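Local structure of extracellular ligand-binding receptor (Desulfitobacterium hafniense, 4Q6B) at residues I65-A68 against F69-N72; I88-A91 against S92-Q96. The protein binds leucine in the cleft between its two lobes and probably delivers amino acids to an ABC transporter as its substrate-binding component. All coordinates share one frame; numbering follows the deposited sequence.

Interaction 1 (I65-A68 against F69-N72). With EDO (1,2-ethanediol), chain F.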
ATOM      1  N   ILE A  65       9.641  18.952   1.671  1.00 16.09           N
ATOM      2  CA  ILE A  65       9.424  18.328   2.971  1.00 13.16           C
ATOM      3  C   ILE A  65      10.559  17.361   3.264  1.00 13.14           C
ATOM      4  O   ILE A  65      11.108  17.333   4.412  1.00 14.32           O
ATOM      5  CB  ILE A  65       8.043  17.618   2.990  1.00 13.35           C
ATOM      6  CG1 ILE A  65       6.931  18.688   3.079  1.00 16.18           C
ATOM      7  CG2 ILE A  65       7.912  16.583   4.133  1.00 13.82           C
ATOM      8  CD1 ILE A  65       5.503  18.161   2.846  1.00 16.36           C
ATOM      9  N   ALA A  66      10.962  16.592   2.242  1.00 11.92           N
ATOM     10  CA  ALA A  66      11.999  15.563   2.477  1.00 12.18           C
ATOM     11  C   ALA A  66      13.301  16.239   2.922  1.00 14.00           C
ATOM     12  O   ALA A  66      13.946  15.794   3.906  1.00 15.03           O
ATOM     13  CB  ALA A  66      12.236  14.689   1.179  1.00 12.60           C
ATOM     14  N   GLN A  67      13.692  17.304   2.212  0.54 13.98           N
ATOM     15  CA  GLN A  67      14.889  18.047   2.550  0.54 16.17           C
ATOM     16  C   GLN A  67      14.751  18.681   3.923  0.54 16.27           C
ATOM     17  O   GLN A  67      15.689  18.684   4.699  0.54 18.10           O
ATOM     18  CB  GLN A  67      15.208  19.120   1.488  0.54 15.46           C
ATOM     19  CG  GLN A  67      16.378  20.058   1.829  0.54 23.09           C
ATOM     20  CD  GLN A  67      17.647  19.336   2.285  0.54 22.80           C
ATOM     21  OE1 GLN A  67      17.821  18.131   2.053  0.54 22.82           O
ATOM     22  NE2 GLN A  67      18.535  20.072   2.966  0.54 18.97           N
ATOM     23  N   ALA A  68      13.575  19.216   4.231  1.00 17.27           N
ATOM     24  CA  ALA A  68      13.394  19.819   5.555  1.00 19.78           C
ATOM     25  C   ALA A  68      13.526  18.791   6.671  1.00 19.10           C
ATOM     26  O   ALA A  68      14.121  19.106   7.736  1.00 20.65           O
ATOM     27  CB  ALA A  68      12.072  20.521   5.645  1.00 20.89           C
ATOM     28  N   PHE A  69      12.940  17.618   6.487  1.00 15.85           N
ATOM     29  CA  PHE A  69      13.156  16.546   7.492  1.00 16.69           C
ATOM     30  C   PHE A  69      14.612  16.135   7.558  1.00 14.88           C
ATOM     31  O   PHE A  69      15.203  15.990   8.645  1.00 18.33           O
ATOM     32  CB  PHE A  69      12.296  15.313   7.188  1.00 15.24           C
ATOM     33  CG  PHE A  69      10.855  15.464   7.564  1.00 14.00           C
ATOM     34  CD1 PHE A  69      10.484  16.254   8.638  1.00 14.09           C
ATOM     35  CD2 PHE A  69       9.869  14.829   6.821  1.00 12.58           C
ATOM     36  CE1 PHE A  69       9.119  16.337   9.042  1.00 17.19           C
ATOM     37  CE2 PHE A  69       8.502  14.909   7.195  1.00 15.28           C
ATOM     38  CZ  PHE A  69       8.120  15.694   8.308  1.00 15.03           C
ATOM     39  N   ALA A  70      15.219  15.884   6.396  1.00 14.59           N
ATOM     40  CA  ALA A  70      16.619  15.450   6.353  1.00 18.53           C
ATOM     41  C   ALA A  70      17.606  16.422   6.979  1.00 21.03           C
ATOM     42  O   ALA A  70      18.638  16.007   7.517  1.00 22.29           O
ATOM     43  CB  ALA A  70      17.046  15.133   4.890  1.00 23.38           C
ATOM     44  N   ASP A  71      17.293  17.717   6.945  1.00 16.62           N
ATOM     45  CA  ASP A  71      18.204  18.730   7.489  1.00 23.55           C
ATOM     46  C   ASP A  71      17.938  19.036   8.971  1.00 24.85           C
ATOM     47  O   ASP A  71      18.609  19.896   9.570  1.00 27.04           O
ATOM     48  CB  ASP A  71      18.092  20.001   6.654  1.00 30.02           C
ATOM     49  CG  ASP A  71      19.245  20.934   6.869  1.00 37.03           C
ATOM     50  OD1 ASP A  71      18.984  22.123   7.136  1.00 38.27           O
ATOM     51  OD2 ASP A  71      20.412  20.485   6.784  1.00 40.26           O
ATOM     52  N   ASN A  72      16.994  18.313   9.566  1.00 24.97           N
ATOM     53  CA  ASN A  72      16.610  18.533  10.959  1.00 25.27           C
ATOM     54  C   ASN A  72      17.189  17.391  11.835  1.00 22.98           C
ATOM     55  O   ASN A  72      16.708  16.271  11.774  1.00 22.72           O
ATOM     56  CB  ASN A  72      15.076  18.613  11.018  1.00 21.93           C
ATOM     57  CG  ASN A  72      14.535  18.859  12.413  1.00 27.26           C
ATOM     58  OD1 ASN A  72      15.276  18.795  13.404  1.00 28.75           O
ATOM     59  ND2 ASN A  72      13.224  19.113  12.503  1.00 28.67           N
TER
HETATM   60  C1  EDO F 405      12.141  18.368  15.691  1.00 47.30           C
HETATM   61  O1  EDO F 405      13.281  19.146  16.081  1.00 51.57           O
HETATM   62  C2  EDO F 405      10.900  19.251  15.694  1.00 47.79           C
HETATM   63  O2  EDO F 405      10.798  19.946  14.448  1.00 49.86           O
HETATM   64  O   HOH W   1      11.586  19.498   9.852  1.00 33.30           O
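Three backbone hydrogen bonds tie Ile-65, Ala-66 and Gln-67 to the residues four places on, in the last turns of helix 59-70. Phe-69 N reaches Ile-65 O at 2.8 Å, nearly straight (170°), and Ala-70 N binds Ala-66 O equally closely. The bond from Asp-71 N to Gln-67 O is more bent, at 139°, as the chain leaves the helix. Asn-72 N then turns back to Phe-69 O at 3.1 Å.

Apolar contact runs along the buried side, where Ile-65 and Phe-69 lie side by side and point the same way. Ile-65 CG2, which stands anti to the backbone N, comes within 3.5 Å of Phe-69 CE2. Val-51 and Ala-53 of strand 47-54 and Ile-75 and Val-78 of strand 75-79 also touch the ring.

On the polar side, in the conformer described, Gln-67 NE2 lies 3.7 Å from Asp-71 CB, the amide and carboxylate planes 26° apart. Asn-72 OD1 accepts from Gly-74 N, while its ND2 donates to a water, at 3.1 Å, that bonds weakly to Ala-68 O, and to O2 of an ethanediol.

This is the C-terminal end of an amphipathic helix packed against the parallel sheet of a periplasmic-binding-protein lobe, just before strand 75-79.

Interaction 2 (I88-A91 against S92-Q96)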
ATOM      1  N   ILE A  88       9.602   7.698  -4.486  1.00 15.27           N
ATOM      2  CA  ILE A  88      10.818   7.279  -5.185  1.00 15.63           C
ATOM      3  C   ILE A  88      11.885   8.408  -5.262  1.00 17.91           C
ATOM      4  O   ILE A  88      13.025   8.221  -4.816  1.00 16.57           O
ATOM      5  CB  ILE A  88      10.466   6.679  -6.569  1.00 18.59           C
ATOM      6  CG1 ILE A  88       9.679   5.364  -6.359  1.00 15.41           C
ATOM      7  CG2 ILE A  88      11.705   6.493  -7.437  1.00 19.40           C
ATOM      8  CD1 ILE A  88       9.030   4.918  -7.695  1.00 16.52           C
ATOM      9  N   PRO A  89      11.517   9.591  -5.758  1.00 14.89           N
ATOM     10  CA  PRO A  89      12.589  10.613  -5.718  1.00 14.00           C
ATOM     11  C   PRO A  89      12.884  11.140  -4.305  1.00 16.49           C
ATOM     12  O   PRO A  89      14.065  11.443  -4.005  1.00 16.13           O
ATOM     13  CB  PRO A  89      12.053  11.739  -6.612  1.00 16.39           C
ATOM     14  CG  PRO A  89      10.610  11.499  -6.732  1.00 16.78           C
ATOM     15  CD  PRO A  89      10.349  10.015  -6.560  1.00 15.00           C
ATOM     16  N   ALA A  90      11.864  11.252  -3.446  1.00 12.60           N
ATOM     17  CA  ALA A  90      12.131  11.741  -2.083  1.00 12.20           C
ATOM     18  C   ALA A  90      13.084  10.790  -1.339  1.00 13.82           C
ATOM     19  O   ALA A  90      13.930  11.236  -0.584  1.00 13.65           O
ATOM     20  CB  ALA A  90      10.833  11.888  -1.265  1.00 13.59           C
ATOM     21  N   ALA A  91      12.940   9.486  -1.577  1.00 15.97           N
ATOM     22  CA  ALA A  91      13.847   8.485  -0.993  1.00 15.92           C
ATOM     23  C   ALA A  91      15.311   8.760  -1.309  1.00 12.67           C
ATOM     24  O   ALA A  91      16.196   8.349  -0.508  1.00 13.41           O
ATOM     25  CB  ALA A  91      13.491   7.087  -1.530  1.00 13.80           C
ATOM     26  N   SER A  92      15.616   9.436  -2.424  1.00 16.73           N
ATOM     27  CA  SER A  92      17.029   9.719  -2.731  1.00 14.64           C
ATOM     28  C   SER A  92      17.587  10.699  -1.694  1.00 15.01           C
ATOM     29  O   SER A  92      18.736  10.584  -1.271  1.00 16.74           O
ATOM     30  CB  SER A  92      17.180  10.291  -4.148  1.00 15.97           C
ATOM     31  OG  SER A  92      18.579  10.603  -4.400  1.00 19.90           O
ATOM     32  N   ILE A  93      16.782  11.697  -1.335  1.00 12.49           N
ATOM     33  CA  ILE A  93      17.156  12.679  -0.332  1.00 12.95           C
ATOM     34  C   ILE A  93      17.301  12.004   1.029  1.00 17.58           C
ATOM     35  O   ILE A  93      18.265  12.242   1.755  1.00 14.88           O
ATOM     36  CB  ILE A  93      16.095  13.816  -0.256  1.00 14.62           C
ATOM     37  CG1 ILE A  93      16.083  14.614  -1.574  1.00 16.65           C
ATOM     38  CG2 ILE A  93      16.366  14.758   0.966  1.00 13.69           C
ATOM     39  CD1 ILE A  93      14.955  15.661  -1.619  1.00 18.22           C
ATOM     40  N   TYR A  94      16.332  11.175   1.425  1.00 14.53           N
ATOM     41  CA  TYR A  94      16.447  10.498   2.713  1.00 12.26           C
ATOM     42  C   TYR A  94      17.637   9.557   2.729  1.00 11.52           C
ATOM     43  O   TYR A  94      18.396   9.552   3.696  1.00 12.25           O
ATOM     44  CB  TYR A  94      15.164   9.726   2.960  1.00 11.88           C
ATOM     45  CG  TYR A  94      13.927  10.604   3.109  1.00 14.27           C
ATOM     46  CD1 TYR A  94      13.840  11.585   4.116  1.00 13.73           C
ATOM     47  CD2 TYR A  94      12.829  10.423   2.271  1.00 10.72           C
ATOM     48  CE1 TYR A  94      12.709  12.388   4.249  1.00 11.49           C
ATOM     49  CE2 TYR A  94      11.669  11.162   2.441  1.00 11.67           C
ATOM     50  CZ  TYR A  94      11.617  12.150   3.427  1.00 11.76           C
ATOM     51  OH  TYR A  94      10.468  12.899   3.536  1.00 13.25           O
ATOM     52  N   ASP A  95      17.851   8.810   1.637  1.00 14.98           N
ATOM     53  CA  ASP A  95      18.946   7.841   1.623  1.00 11.93           C
ATOM     54  C   ASP A  95      20.315   8.527   1.718  1.00 12.44           C
ATOM     55  O   ASP A  95      21.215   8.087   2.463  1.00 14.71           O
ATOM     56  CB  ASP A  95      18.861   6.966   0.373  1.00 14.01           C
ATOM     57  CG  ASP A  95      19.781   5.749   0.448  1.00 16.47           C
ATOM     58  OD1 ASP A  95      19.579   4.885   1.305  1.00 16.81           O
ATOM     59  OD2 ASP A  95      20.708   5.671  -0.359  1.00 16.17           O
ATOM     60  N   GLN A  96      20.500   9.597   0.943  1.00 13.85           N
ATOM     61  CA  GLN A  96      21.774  10.302   0.995  1.00 14.71           C
ATOM     62  C   GLN A  96      22.005  10.944   2.369  1.00 17.90           C
ATOM     63  O   GLN A  96      23.159  11.138   2.785  1.00 19.22           O
ATOM     64  CB  GLN A  96      21.824  11.393  -0.089  1.00 19.66           C
ATOM     65  CG  GLN A  96      22.249  10.899  -1.426  1.00 34.36           C
ATOM     66  CD  GLN A  96      23.756  11.061  -1.601  1.00 54.86           C
ATOM     67  OE1 GLN A  96      24.254  12.151  -1.933  1.00 61.30           O
ATOM     68  NE2 GLN A  96      24.494   9.981  -1.351  1.00 60.81           N
TER
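Ala-90 and Tyr-94 meet one turn apart on helix 84-97, the helix of a beta-alpha-beta crossover between parallel strands 75-79 and 101-103. The packed side is built on Ala-90. Its carbonyl oxygen accepts from Tyr-94 N at 3.1 Å and 164°, and takes a second, weak bond from Ile-93 N. The phenol ring leans back along the helix because its CG stands beside the backbone N (chi1 -65°), bringing CE2 to 3.9 Å from Ala-90 CB, while Ala-91 CA sits at the ring edge. Met-101 and, from helix 59-70, Ala-66 and Phe-69 also touch this ring, and its OH is hydrogen-bonded to His-81 NE2. Without the phenol, as with an alanine here, His-81 NE2 would probably lose this partner and a gap would be likely to open against Ala-66 and Phe-69.

The more open side carries Pro-89, Ser-92 and Gln-96, and here the helix is less regular. Lacking an N-H, Pro-89 makes no bond to the preceding turn, and the helix kinks there. Ile-88 O, bonded to Tyr-116 OH, is 3.7 Å from Ser-92 N, which pairs with Pro-89 O from well above the carbonyl plane (61° out of it). Pairing four residues back returns at Tyr-94. On the side facing strand 119-121, Asp-95 OD1 accepts from Ile-117 N and His-118 N, while Asp-95 N continues the regular pattern, 2.7 Å from Ala-91 O.

Interactions 1 and 2 follow one another along the chain, with strand 75-79 between their helices, and their centres lie about 11 Å apart. Both belong to the lobe built on the five-stranded parallel sheet, and helices 59-70 and 84-97 pack directly against each other. In the Gln-67 conformer described, Ile-93 CG2 approaches Gln-67 OE1 to 3.8 Å. Ala-70 also touches Ala-97, a position seen to bind calcium in a structure of this protein, and a calcium ion lies about 6 Å from the Ala-70 side chain, so the helix ends converge near a metal site on the lobe. At its other end, helix 84-97 starts at Ser-84, a residue of the leucine pocket.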